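Local atomic coordinates of Pyrsv_gp04 (Pyrobaculum spherical virus, PDB entry 2VXZ), a protein that is of unknown function but probably acts as a DNA-binding regulator of viral transcription, built round a winged helix-turn-helix. Residues C24-L29 with S116-A121; V57-V62 with L128-H133; E84-T89 with I105-A110; L92-P97 with E148-T153. All coordinates share one frame; numbering follows the deposited sequence. Where two conformers were deposited one is given.

How the contacts relate
Contacts 1 and 2 both reach the small three-stranded sheet of the winged-helix part, whereas contact 3 joins helix 69-89 to the junction of helices 97-106 and 108-115, and contact 4 is the two-stranded sheet of 94-95 and 151-152. Centres of contacts 1 and 2 lie about 12 Å apart, and they share a core where I118 CD1 packs 3.7 Å from F130 CD1. Contact 2 reaches contact 4 through N132, whose OD1 is 2.7 Å from Y151 OH, a probable hydrogen bond. Contacts 3 and 4, with centres about 15 Å apart, meet where the end of helix 69-89 leads toward strand 94-95: V87 O lies 3.0 Å from L92 N. Contacts 1 and 4 do not touch.

Contact 1: residues C24-L29 with S116-A121; sequences CKTTSL and SIIPIA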
loop_
_atom_site.group_PDB
_atom_site.type_symbol
_atom_site.label_atom_id
_atom_site.label_comp_id
_atom_site.label_asym_id
_atom_site.label_seq_id
_atom_site.Cartn_x
_atom_site.Cartn_y
_atom_site.Cartn_z
ATOM N N CYS A 24 2.784 7.977 -0.205
ATOM C CA CYS A 24 3.649 6.805 -0.317
ATOM C C CYS A 24 3.159 5.870 -1.402
ATOM O O CYS A 24 1.967 5.756 -1.643
ATOM C CB CYS A 24 3.702 6.026 0.988
ATOM S SG CYS A 24 3.662 7.061 2.420
ATOM N N LYS A 25 4.099 5.187 -2.039
ATOM C CA LYS A 25 3.775 4.265 -3.104
ATOM C C LYS A 25 4.679 3.069 -3.025
ATOM O O LYS A 25 5.814 3.175 -2.561
ATOM C CB LYS A 25 3.946 4.958 -4.453
ATOM C CG LYS A 25 3.053 6.177 -4.582
ATOM C CD LYS A 25 3.120 6.804 -5.947
ATOM C CE LYS A 25 1.925 7.705 -6.193
ATOM N NZ LYS A 25 1.719 8.707 -5.112
ATOM N N THR A 26 4.183 1.930 -3.494
ATOM C CA THR A 26 5.028 0.751 -3.630
ATOM C C THR A 26 5.973 0.929 -4.816
ATOM O O THR A 26 5.667 1.660 -5.753
ATOM C CB THR A 26 4.212 -0.519 -3.859
ATOM O OG1 THR A 26 3.577 -0.468 -5.151
ATOM C CG2 THR A 26 3.163 -0.674 -2.762
ATOM N N THR A 27 7.109 0.243 -4.767
ATOM C CA THR A 27 8.021 0.188 -5.898
ATOM C C THR A 27 7.298 -0.292 -7.161
ATOM O O THR A 27 7.550 0.226 -8.252
ATOM C CB THR A 27 9.245 -0.707 -5.580
ATOM O OG1 THR A 27 9.886 -0.208 -4.399
ATOM C CG2 THR A 27 10.236 -0.709 -6.737
ATOM N N SER A 28 6.383 -1.257 -7.032
ATOM C CA SER A 28 5.632 -1.716 -8.205
ATOM C C SER A 28 4.827 -0.604 -8.873
ATOM O O SER A 28 4.771 -0.536 -10.098
ATOM C CB SER A 28 4.717 -2.901 -7.880
ATOM O OG SER A 28 3.860 -2.589 -6.809
ATOM N N LEU A 29 4.213 0.268 -8.078
ATOM C CA LEU A 29 3.447 1.364 -8.652
ATOM C C LEU A 29 4.380 2.376 -9.302
ATOM O O LEU A 29 4.108 2.854 -10.411
ATOM C CB LEU A 29 2.576 2.044 -7.602
ATOM C CG LEU A 29 1.666 3.158 -8.116
ATOM C CD1 LEU A 29 0.774 2.696 -9.273
ATOM C CD2 LEU A 29 0.813 3.719 -6.973
ATOM N N SER A 116 -3.745 4.448 -6.034
ATOM C CA SER A 116 -2.678 5.454 -5.992
ATOM C C SER A 116 -1.515 5.054 -5.067
ATOM O O SER A 116 -0.519 5.788 -4.969
ATOM C CB SER A 116 -3.238 6.829 -5.606
ATOM O OG SER A 116 -3.674 6.872 -4.257
ATOM N N ILE A 117 -1.635 3.908 -4.393
ATOM C CA ILE A 117 -0.598 3.375 -3.498
ATOM C C ILE A 117 0.078 2.121 -4.082
ATOM O O ILE A 117 1.290 1.945 -3.978
ATOM C CB ILE A 117 -1.205 2.962 -2.120
ATOM C CG1 ILE A 117 -1.941 4.132 -1.457
ATOM C CG2 ILE A 117 -0.110 2.402 -1.171
ATOM C CD1 ILE A 117 -2.799 3.736 -0.237
ATOM N N ILE A 118 -0.733 1.239 -4.655
ATOM C CA ILE A 118 -0.296 -0.090 -5.049
ATOM C C ILE A 118 -1.207 -0.564 -6.172
ATOM O O ILE A 118 -2.373 -0.177 -6.212
ATOM C CB ILE A 118 -0.373 -1.069 -3.850
ATOM C CG1 ILE A 118 0.239 -2.430 -4.204
ATOM C CG2 ILE A 118 -1.825 -1.223 -3.375
ATOM C CD1 ILE A 118 0.582 -3.270 -2.979
ATOM N N PRO A 119 -0.672 -1.332 -7.132
ATOM C CA PRO A 119 -1.576 -1.971 -8.090
ATOM C C PRO A 119 -2.613 -2.849 -7.381
ATOM O O PRO A 119 -2.242 -3.706 -6.569
ATOM C CB PRO A 119 -0.625 -2.807 -8.948
ATOM C CG PRO A 119 0.662 -2.028 -8.904
ATOM C CD PRO A 119 0.738 -1.611 -7.462
ATOM N N ILE A 120 -3.894 -2.575 -7.630
ATOM C CA ILE A 120 -4.988 -3.214 -6.891
ATOM C C ILE A 120 -6.058 -3.866 -7.792
ATOM O O ILE A 120 -6.912 -4.600 -7.292
ATOM C CB ILE A 120 -5.658 -2.159 -5.939
ATOM C CG1 ILE A 120 -6.404 -2.804 -4.761
ATOM C CG2 ILE A 120 -6.573 -1.235 -6.720
ATOM C CD1 ILE A 120 -5.649 -2.801 -3.466
ATOM N N ALA A 121 -6.005 -3.631 -9.105
ATOM C CA ALA A 121 -7.106 -4.018 -10.003
ATOM C C ALA A 121 -7.441 -5.504 -9.928
ATOM O O ALA A 121 -8.613 -5.879 -9.956
ATOM C CB ALA A 121 -6.783 -3.637 -11.450
HETATM O O HOH W 1 0.182 7.364 -2.595
#
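T26 and I117 are joined by a backbone hydrogen bond between the start of a helix in the winged helix-turn-helix fold and the loop that links helices 108-115 and 125-139. T26 N donates to I117 O at 2.9 Å, almost straight (170°). The loop thereby meets the short, weakly bonded strand 25-26, whose K25 pairs by backbone with V65. T26 is the N-cap of helix 27-34, a place that suits threonine because its short hydroxyl side chain can face the start of the helix. OG1, tucked against its own backbone (chi1 68°), is hydrogen-bonded to S28 OG at 2.7 Å, while CG2 turns to the other segment and lies 3.7 Å from I118 CD1. An isoleucine suits that spot because its branches also reach helix 125-139, packing on I127 and F130. L29 brings CD2 against the loop backbone, 3.4 Å from I117 C. Polar links bind the other end: a water donates to C24 O and S116 O and accepts from K25 NZ, whose charge is also paired with D22. C24 is further tied to strand 62-66 by its disulfide with C66. P119, which has no N-H to satisfy, lays its ring beside the helix start, with CD 3.3 Å from S28 OG.

Contact 2: residues V57-V62 with L128-H133; sequences VAFGNV and LSFLNH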
loop_
_atom_site.group_PDB
_atom_site.type_symbol
_atom_site.label_atom_id
_atom_site.label_comp_id
_atom_site.label_asym_id
_atom_site.label_seq_id
_atom_site.Cartn_x
_atom_site.Cartn_y
_atom_site.Cartn_z
ATOM N N VAL A 57 9.551 1.425 3.991
ATOM C CA VAL A 57 8.865 0.798 5.097
ATOM C C VAL A 57 8.291 -0.529 4.643
ATOM O O VAL A 57 7.519 -0.592 3.681
ATOM C CB VAL A 57 7.751 1.707 5.636
ATOM C CG1 VAL A 57 7.034 1.042 6.802
ATOM C CG2 VAL A 57 8.343 3.036 6.060
ATOM N N ALA A 58 8.685 -1.598 5.330
ATOM C CA ALA A 58 8.173 -2.924 5.039
ATOM C C ALA A 58 6.698 -2.969 5.408
ATOM O O ALA A 58 6.309 -2.542 6.490
ATOM C CB ALA A 58 8.952 -3.983 5.817
ATOM N N PHE A 59 5.884 -3.453 4.483
ATOM C CA PHE A 59 4.454 -3.566 4.702
ATOM C C PHE A 59 4.038 -4.948 4.234
ATOM O O PHE A 59 3.463 -5.123 3.156
ATOM C CB PHE A 59 3.706 -2.457 3.966
ATOM C CG PHE A 59 2.301 -2.248 4.457
ATOM C CD1 PHE A 59 2.032 -1.309 5.449
ATOM C CD2 PHE A 59 1.249 -2.989 3.931
ATOM C CE1 PHE A 59 0.748 -1.107 5.902
ATOM C CE2 PHE A 59 -0.048 -2.794 4.385
ATOM C CZ PHE A 59 -0.300 -1.849 5.371
ATOM N N GLY A 60 4.350 -5.928 5.074
ATOM C CA GLY A 60 4.211 -7.329 4.711
ATOM C C GLY A 60 5.310 -7.683 3.734
ATOM O O GLY A 60 6.483 -7.435 4.010
ATOM N N ASN A 61 4.926 -8.213 2.579
ATOM C CA ASN A 61 5.882 -8.623 1.551
ATOM C C ASN A 61 6.178 -7.540 0.500
ATOM O O ASN A 61 7.033 -7.745 -0.357
ATOM C CB ASN A 61 5.389 -9.901 0.861
ATOM C CG ASN A 61 5.178 -11.061 1.834
ATOM O OD1 ASN A 61 4.309 -11.907 1.620
ATOM N ND2 ASN A 61 5.972 -11.105 2.901
ATOM N N VAL A 62 5.477 -6.403 0.556
ATOM C CA VAL A 62 5.794 -5.239 -0.285
ATOM C C VAL A 62 6.539 -4.207 0.556
ATOM O O VAL A 62 6.473 -4.225 1.783
ATOM C CB VAL A 62 4.535 -4.547 -0.899
ATOM C CG1 VAL A 62 3.497 -5.564 -1.365
ATOM C CG2 VAL A 62 3.909 -3.572 0.085
ATOM N N LEU A 128 -3.363 -9.627 -1.903
ATOM C CA LEU A 128 -3.981 -10.279 -0.749
ATOM C C LEU A 128 -3.079 -10.229 0.497
ATOM O O LEU A 128 -3.549 -9.992 1.607
ATOM C CB LEU A 128 -4.370 -11.716 -1.080
ATOM C CG LEU A 128 -5.538 -11.842 -2.066
ATOM C CD1 LEU A 128 -5.767 -13.275 -2.467
ATOM C CD2 LEU A 128 -6.811 -11.242 -1.446
ATOM N N SER A 129 -1.781 -10.436 0.301
ATOM C CA SER A 129 -0.816 -10.356 1.394
ATOM C C SER A 129 -0.746 -8.932 1.961
ATOM O O SER A 129 -0.664 -8.735 3.177
ATOM C CB SER A 129 0.559 -10.814 0.888
ATOM O OG SER A 129 1.521 -10.836 1.925
ATOM N N PHE A 130 -0.788 -7.941 1.071
ATOM C CA PHE A 130 -0.781 -6.532 1.459
ATOM C C PHE A 130 -2.022 -6.215 2.302
ATOM O O PHE A 130 -1.928 -5.631 3.376
ATOM C CB PHE A 130 -0.750 -5.651 0.207
ATOM C CG PHE A 130 -0.841 -4.175 0.481
ATOM C CD1 PHE A 130 0.306 -3.431 0.719
ATOM C CD2 PHE A 130 -2.063 -3.522 0.474
ATOM C CE1 PHE A 130 0.233 -2.063 0.954
ATOM C CE2 PHE A 130 -2.141 -2.170 0.697
ATOM C CZ PHE A 130 -0.992 -1.432 0.943
ATOM N N LEU A 131 -3.190 -6.580 1.794
ATOM C CA LEU A 131 -4.450 -6.320 2.515
ATOM C C LEU A 131 -4.555 -7.132 3.830
ATOM O O LEU A 131 -5.145 -6.668 4.817
ATOM C CB LEU A 131 -5.638 -6.613 1.602
ATOM C CG LEU A 131 -5.797 -5.645 0.423
ATOM C CD1 LEU A 131 -6.912 -6.115 -0.473
ATOM C CD2 LEU A 131 -6.056 -4.222 0.885
ATOM N N ASN A 132 -3.981 -8.335 3.840
ATOM C CA ASN A 132 -3.906 -9.136 5.059
ATOM C C ASN A 132 -3.091 -8.409 6.123
ATOM O O ASN A 132 -3.465 -8.372 7.285
ATOM C CB ASN A 132 -3.261 -10.493 4.782
ATOM C CG ASN A 132 -3.326 -11.417 5.969
ATOM O OD1 ASN A 132 -4.405 -11.722 6.455
ATOM N ND2 ASN A 132 -2.155 -11.888 6.443
ATOM N N HIS A 133 -1.969 -7.823 5.709
ATOM C CA HIS A 133 -1.122 -7.086 6.636
ATOM C C HIS A 133 -1.877 -5.896 7.236
ATOM O O HIS A 133 -1.793 -5.634 8.443
ATOM C CB HIS A 133 0.145 -6.616 5.927
ATOM C CG HIS A 133 1.140 -6.004 6.854
ATOM N ND1 HIS A 133 1.981 -6.758 7.646
ATOM C CD2 HIS A 133 1.408 -4.712 7.137
ATOM C CE1 HIS A 133 2.735 -5.948 8.363
ATOM N NE2 HIS A 133 2.402 -4.702 8.081
HETATM O O HOH W 2 2.314 -7.662 2.002
#
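F59, F130 and H133 form an aromatic cluster where the tip of the wing, the hairpin of strands 55-59 and 62-66, meets helix 125-139. The hairpin closes through a type II' turn from F59 to V62. The H133 ring turns its edge to the face of F59, with centroids 4.6 Å apart and planes at 65°, and CD2 stands over the centre of that face. F130 meets F59 obliquely: the planes differ by 37°, and F59 CD2 comes within 3.3 Å of F130 CE1. V62 adds an aliphatic rim, its CG2 lying 3.7 Å from F130 CD1 at the edge of that ring. H133 swings its ring out toward the hairpin because CG is anti to the backbone N (chi1 -173°), and its face lies under the turn. G60 N sits over the middle of that face, and G60 CA makes a CH-pi contact 4.1 Å from the H133 centroid. Glycine suits the place twice over: it takes the positive phi of the turn and, having no side chain, lets the backbone lie close to H133. Beside the rings lies a polar patch, with N61 OD1 3.0 Å from S129 OG. A water spans the turn, donating to F59 O at 3.0 Å and accepting from N61 N at 2.7 Å. Beyond the contact, F59 reaches Y72 and M79 of helix 69-89 and L134 and M137 of helix 125-139, while V62 packs on I126 of the latter helix.

Contact 3: residues E84-T89 with I105-A110; sequences ERLVTT and IKDPQA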
loop_
_atom_site.group_PDB
_atom_site.type_symbol
_atom_site.label_atom_id
_atom_site.label_comp_id
_atom_site.label_asym_id
_atom_site.label_seq_id
_atom_site.Cartn_x
_atom_site.Cartn_y
_atom_site.Cartn_z
ATOM N N GLU A 84 -12.227 0.952 7.567
ATOM C CA GLU A 84 -13.272 1.062 8.582
ATOM C C GLU A 84 -14.553 1.638 8.011
ATOM O O GLU A 84 -15.644 1.251 8.441
ATOM C CB GLU A 84 -12.782 1.878 9.777
ATOM C CG GLU A 84 -11.644 1.179 10.508
ATOM C CD GLU A 84 -11.509 1.635 11.914
ATOM O OE1 GLU A 84 -11.031 2.770 12.114
ATOM O OE2 GLU A 84 -11.906 0.852 12.813
ATOM N N ARG A 85 -14.439 2.534 7.027
ATOM C CA ARG A 85 -15.637 3.039 6.332
ATOM C C ARG A 85 -16.366 1.911 5.589
ATOM O O ARG A 85 -17.604 1.797 5.654
ATOM C CB ARG A 85 -15.292 4.167 5.360
ATOM C CG ARG A 85 -16.518 4.726 4.637
ATOM C CD ARG A 85 -16.191 5.881 3.749
ATOM N NE ARG A 85 -15.245 5.497 2.718
ATOM C CZ ARG A 85 -15.554 4.857 1.590
ATOM N NH1 ARG A 85 -16.804 4.519 1.301
ATOM N NH2 ARG A 85 -14.594 4.567 0.733
ATOM N N LEU A 86 -15.603 1.093 4.872
ATOM C CA LEU A 86 -16.185 -0.030 4.141
ATOM C C LEU A 86 -16.812 -1.059 5.097
ATOM O O LEU A 86 -17.859 -1.644 4.796
ATOM C CB LEU A 86 -15.145 -0.690 3.239
ATOM C CG LEU A 86 -14.562 0.162 2.121
ATOM C CD1 LEU A 86 -13.387 -0.578 1.434
ATOM C CD2 LEU A 86 -15.632 0.585 1.121
ATOM N N VAL A 87 -16.177 -1.281 6.240
ATOM C CA VAL A 87 -16.720 -2.197 7.252
ATOM C C VAL A 87 -18.025 -1.660 7.856
ATOM O O VAL A 87 -18.998 -2.407 8.048
ATOM C CB VAL A 87 -15.686 -2.453 8.372
ATOM C CG1 VAL A 87 -16.362 -3.025 9.613
ATOM C CG2 VAL A 87 -14.585 -3.378 7.864
ATOM N N THR A 88 -18.035 -0.367 8.153
ATOM C CA THR A 88 -19.202 0.276 8.754
ATOM C C THR A 88 -20.368 0.276 7.777
ATOM O O THR A 88 -21.474 -0.122 8.138
ATOM C CB THR A 88 -18.885 1.710 9.189
ATOM O OG1 THR A 88 -17.900 1.675 10.232
ATOM C CG2 THR A 88 -20.142 2.430 9.702
ATOM N N THR A 89 -20.108 0.710 6.542
ATOM C CA THR A 89 -21.148 0.836 5.521
ATOM C C THR A 89 -21.809 -0.505 5.229
ATOM O O THR A 89 -22.996 -0.569 4.933
ATOM C CB THR A 89 -20.565 1.404 4.211
ATOM O OG1 THR A 89 -19.927 2.655 4.486
ATOM C CG2 THR A 89 -21.654 1.614 3.164
ATOM N N ILE A 105 -12.409 -2.653 -4.666
ATOM C CA ILE A 105 -12.492 -2.443 -6.121
ATOM C C ILE A 105 -13.893 -2.045 -6.590
ATOM O O ILE A 105 -14.028 -1.419 -7.652
ATOM C CB ILE A 105 -11.950 -3.644 -6.954
ATOM C CG1 ILE A 105 -12.767 -4.909 -6.700
ATOM C CG2 ILE A 105 -10.451 -3.827 -6.711
ATOM C CD1 ILE A 105 -12.302 -6.112 -7.497
ATOM N N LYS A 106 -14.913 -2.381 -5.799
ATOM C CA LYS A 106 -16.309 -2.003 -6.077
ATOM C C LYS A 106 -16.705 -0.601 -5.587
ATOM O O LYS A 106 -17.771 -0.096 -5.958
ATOM C CB LYS A 106 -17.273 -3.027 -5.464
ATOM C CG LYS A 106 -17.389 -4.326 -6.242
ATOM C CD LYS A 106 -18.847 -4.827 -6.325
ATOM C CE LYS A 106 -19.743 -4.004 -7.299
ATOM N NZ LYS A 106 -19.555 -4.229 -8.788
ATOM N N ASP A 107 -15.889 0.011 -4.737
ATOM C CA ASP A 107 -16.176 1.342 -4.224
ATOM C C ASP A 107 -15.255 2.361 -4.888
ATOM O O ASP A 107 -14.037 2.297 -4.718
ATOM C CB ASP A 107 -15.994 1.382 -2.712
ATOM C CG ASP A 107 -16.255 2.757 -2.138
ATOM O OD1 ASP A 107 -17.429 3.109 -1.950
ATOM O OD2 ASP A 107 -15.298 3.503 -1.887
ATOM N N PRO A 108 -15.819 3.282 -5.690
ATOM C CA PRO A 108 -14.963 4.212 -6.423
ATOM C C PRO A 108 -13.936 4.975 -5.585
ATOM O O PRO A 108 -12.796 5.109 -6.015
ATOM C CB PRO A 108 -15.968 5.168 -7.049
ATOM C CG PRO A 108 -17.188 4.316 -7.253
ATOM C CD PRO A 108 -17.241 3.483 -6.037
ATOM N N GLN A 109 -14.341 5.464 -4.416
ATOM C CA GLN A 109 -13.441 6.256 -3.574
ATOM C C GLN A 109 -12.294 5.387 -3.070
ATOM O O GLN A 109 -11.114 5.753 -3.220
ATOM C CB GLN A 109 -14.185 6.907 -2.399
ATOM C CG GLN A 109 -13.240 7.556 -1.386
ATOM C CD GLN A 109 -13.960 8.303 -0.293
ATOM O OE1 GLN A 109 -14.786 9.179 -0.562
ATOM N NE2 GLN A 109 -13.626 7.988 0.955
ATOM N N ALA A 110 -12.634 4.232 -2.499
ATOM C CA ALA A 110 -11.608 3.291 -2.009
ATOM C C ALA A 110 -10.698 2.828 -3.139
ATOM O O ALA A 110 -9.477 2.762 -2.975
ATOM C CB ALA A 110 -12.256 2.076 -1.297
#
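R85 and D107 carry the polar half of this contact with a salt bridge. R85 NH2 donates to D107 OD2 at 2.9 Å, and the bond is nearly straight (169°). The oxygen lies close to the guanidinium plane, yet the arginine comes at the carboxylate from above, 45° out of its plane. Arginine suits the place because its long chain, extended at first and then bent at chi3 (60°), can span the distance from helix 69-89; NH2 has a second salt-bridge partner in E82 of the same helix. D107 OD2 is thus gripped twice, for it also accepts from A110 N at 2.8 Å through its anti lone pair. That second bond is a capping bond: D107 is the N-cap residue of helix 108-115, set between helices 97-106 and 108-115, and its carboxylate satisfies an N-H of the first turn. The charge of the aspartate is probably stabilised by the helix start and by R85, and P108, lacking an N-H, fits the first position of the new helix. Flat groups meet next to this site. Q109 lays its amide carbon CD over one face of the guanidinium, the two planes being steeply inclined. Its NE2 and R85 NE are 3.5 Å apart, both donors and not bonded to each other; NE2 donates to E82 OE2. Apolar packing lies on the inner side. L86 divides its two methyls between the partners, CD1 lying 4.0 Å from A110 CB and CD2 lying 3.9 Å from D107 CB, and it also packs on L103 and I104 of helix 97-106.

Contact 4: residues L92-P97 with E148-T153; sequences LKFISP and ETVYLT
I95 and Y151 pair as the hydrogen-bonded residues of a two-stranded antiparallel sheet, the tight centre of this contact. I95 N donates to Y151 O at 2.9 Å, in the carbonyl plane, and Y151 N returns a bond to I95 O at 2.8 Å. On their face I95 CG2 packs 4.0 Å from Y151 CB, an apolar pair suited to a buried side. Both ends are sealed by hydroxyls. T153 OG1 donates to L92 O at 2.7 Å, helped by T153 N to K93 O. At the far end S96 OG gives its proton to E148 OE2 at 2.6 Å; the glutamate chain runs extended through chi1 and chi2 (-173° and -180°). T149 O, buried nearby, has no partner in the model. The opposite face, bearing F94 and L152, is looser: the exposed F94 ring rests on V150, with CD1 3.8 Å from V150 CG1, and K93 is exposed beside it. S96 is the N-cap of helix 97-106, where P97 fits the first turn. Beneath the sheet, I95 and Y151 lean on L135 of helix 125-139, I95 and T153 touch V87 of helix 69-89, and T149 anchors its hydroxyl on N132.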
loop_
_atom_site.group_PDB
_atom_site.type_symbol
_atom_site.label_atom_id
_atom_site.label_comp_id
_atom_site.label_asym_id
_atom_site.label_seq_id
_atom_site.Cartn_x
_atom_site.Cartn_y
_atom_site.Cartn_z
ATOM N N LEU A 92 -20.197 -5.055 8.687
ATOM C CA LEU A 92 -19.481 -6.328 8.742
ATOM C C LEU A 92 -19.016 -6.697 10.145
ATOM O O LEU A 92 -18.434 -5.883 10.863
ATOM C CB LEU A 92 -18.283 -6.302 7.789
ATOM C CG LEU A 92 -18.595 -6.032 6.312
ATOM C CD1 LEU A 92 -17.337 -6.180 5.481
ATOM C CD2 LEU A 92 -19.701 -6.963 5.771
ATOM N N LYS A 93 -19.271 -7.953 10.509
ATOM C CA LYS A 93 -18.846 -8.506 11.783
ATOM C C LYS A 93 -17.547 -9.299 11.622
ATOM O O LYS A 93 -16.886 -9.644 12.603
ATOM C CB LYS A 93 -19.954 -9.391 12.354
ATOM C CG LYS A 93 -21.311 -8.678 12.464
ATOM C CD LYS A 93 -21.218 -7.392 13.280
ATOM C CE LYS A 93 -22.553 -6.643 13.390
ATOM N NZ LYS A 93 -23.291 -6.579 12.090
ATOM N N PHE A 94 -17.172 -9.562 10.376
ATOM C CA PHE A 94 -15.905 -10.222 10.087
ATOM C C PHE A 94 -15.430 -9.762 8.725
ATOM O O PHE A 94 -16.231 -9.278 7.920
ATOM C CB PHE A 94 -16.061 -11.747 10.098
ATOM C CG PHE A 94 -16.943 -12.272 8.999
ATOM C CD1 PHE A 94 -16.405 -12.675 7.791
ATOM C CD2 PHE A 94 -18.317 -12.324 9.165
ATOM C CE1 PHE A 94 -17.218 -13.144 6.771
ATOM C CE2 PHE A 94 -19.138 -12.776 8.157
ATOM C CZ PHE A 94 -18.591 -13.200 6.955
ATOM N N ILE A 95 -14.133 -9.933 8.467
ATOM C CA ILE A 95 -13.544 -9.510 7.202
ATOM C C ILE A 95 -12.306 -10.360 6.895
ATOM O O ILE A 95 -11.617 -10.832 7.798
ATOM C CB ILE A 95 -13.207 -7.995 7.222
ATOM C CG1 ILE A 95 -12.878 -7.489 5.812
ATOM C CG2 ILE A 95 -12.089 -7.702 8.194
ATOM C CD1 ILE A 95 -13.097 -6.017 5.638
ATOM N N SER A 96 -12.074 -10.584 5.603
ATOM C CA SER A 96 -10.967 -11.372 5.102
ATOM C C SER A 96 -10.299 -10.578 3.968
ATOM O O SER A 96 -10.900 -9.668 3.419
ATOM C CB SER A 96 -11.459 -12.709 4.557
ATOM O OG SER A 96 -12.294 -12.544 3.404
ATOM N N PRO A 97 -9.055 -10.920 3.623
ATOM C CA PRO A 97 -8.403 -10.169 2.540
ATOM C C PRO A 97 -9.164 -10.165 1.202
ATOM O O PRO A 97 -9.267 -9.108 0.572
ATOM C CB PRO A 97 -7.014 -10.824 2.451
ATOM C CG PRO A 97 -6.791 -11.398 3.829
ATOM C CD PRO A 97 -8.144 -11.901 4.238
ATOM N N GLU A 148 -8.136 -18.962 3.872
ATOM C CA GLU A 148 -8.519 -17.566 3.925
ATOM C C GLU A 148 -8.527 -17.118 5.392
ATOM O O GLU A 148 -9.124 -17.775 6.247
ATOM C CB GLU A 148 -9.901 -17.419 3.293
ATOM C CG GLU A 148 -10.398 -16.005 3.110
ATOM C CD GLU A 148 -11.776 -15.983 2.477
ATOM O OE1 GLU A 148 -12.283 -17.065 2.116
ATOM O OE2 GLU A 148 -12.366 -14.906 2.328
ATOM N N THR A 149 -7.820 -16.033 5.676
ATOM C CA THR A 149 -7.785 -15.473 7.019
ATOM C C THR A 149 -9.080 -14.725 7.264
ATOM O O THR A 149 -9.555 -14.028 6.390
ATOM C CB THR A 149 -6.610 -14.482 7.237
ATOM O OG1 THR A 149 -6.445 -13.647 6.081
ATOM C CG2 THR A 149 -5.322 -15.223 7.518
ATOM N N VAL A 150 -9.646 -14.889 8.445
ATOM C CA VAL A 150 -10.848 -14.173 8.826
ATOM C C VAL A 150 -10.621 -13.433 10.151
ATOM O O VAL A 150 -10.202 -14.025 11.141
ATOM C CB VAL A 150 -12.073 -15.114 8.931
ATOM C CG1 VAL A 150 -13.314 -14.311 9.256
ATOM C CG2 VAL A 150 -12.261 -15.874 7.607
ATOM N N TYR A 151 -10.897 -12.131 10.125
ATOM C CA TYR A 151 -10.690 -11.208 11.249
ATOM C C TYR A 151 -12.043 -10.814 11.810
ATOM O O TYR A 151 -12.962 -10.554 11.049
ATOM C CB TYR A 151 -9.959 -9.940 10.754
ATOM C CG TYR A 151 -8.553 -10.238 10.296
ATOM C CD1 TYR A 151 -7.492 -10.165 11.187
ATOM C CD2 TYR A 151 -8.288 -10.676 8.999
ATOM C CE1 TYR A 151 -6.189 -10.494 10.786
ATOM C CE2 TYR A 151 -6.989 -11.008 8.595
ATOM C CZ TYR A 151 -5.946 -10.903 9.496
ATOM O OH TYR A 151 -4.660 -11.247 9.111
ATOM N N LEU A 152 -12.144 -10.748 13.133
ATOM C CA LEU A 152 -13.359 -10.300 13.802
ATOM C C LEU A 152 -13.275 -8.795 13.945
ATOM O O LEU A 152 -12.326 -8.281 14.545
ATOM C CB LEU A 152 -13.490 -10.951 15.181
ATOM C CG LEU A 152 -13.569 -12.471 15.200
ATOM C CD1 LEU A 152 -13.544 -12.992 16.640
ATOM C CD2 LEU A 152 -14.826 -12.946 14.463
ATOM N N THR A 153 -14.257 -8.086 13.400
ATOM C CA THR A 153 -14.225 -6.617 13.457
ATOM C C THR A 153 -14.402 -6.112 14.896
ATOM O O THR A 153 -13.892 -5.045 15.252
ATOM C CB THR A 153 -15.213 -5.963 12.459
ATOM O OG1 THR A 153 -16.548 -6.422 12.709
ATOM C CG2 THR A 153 -14.794 -6.270 11.002
#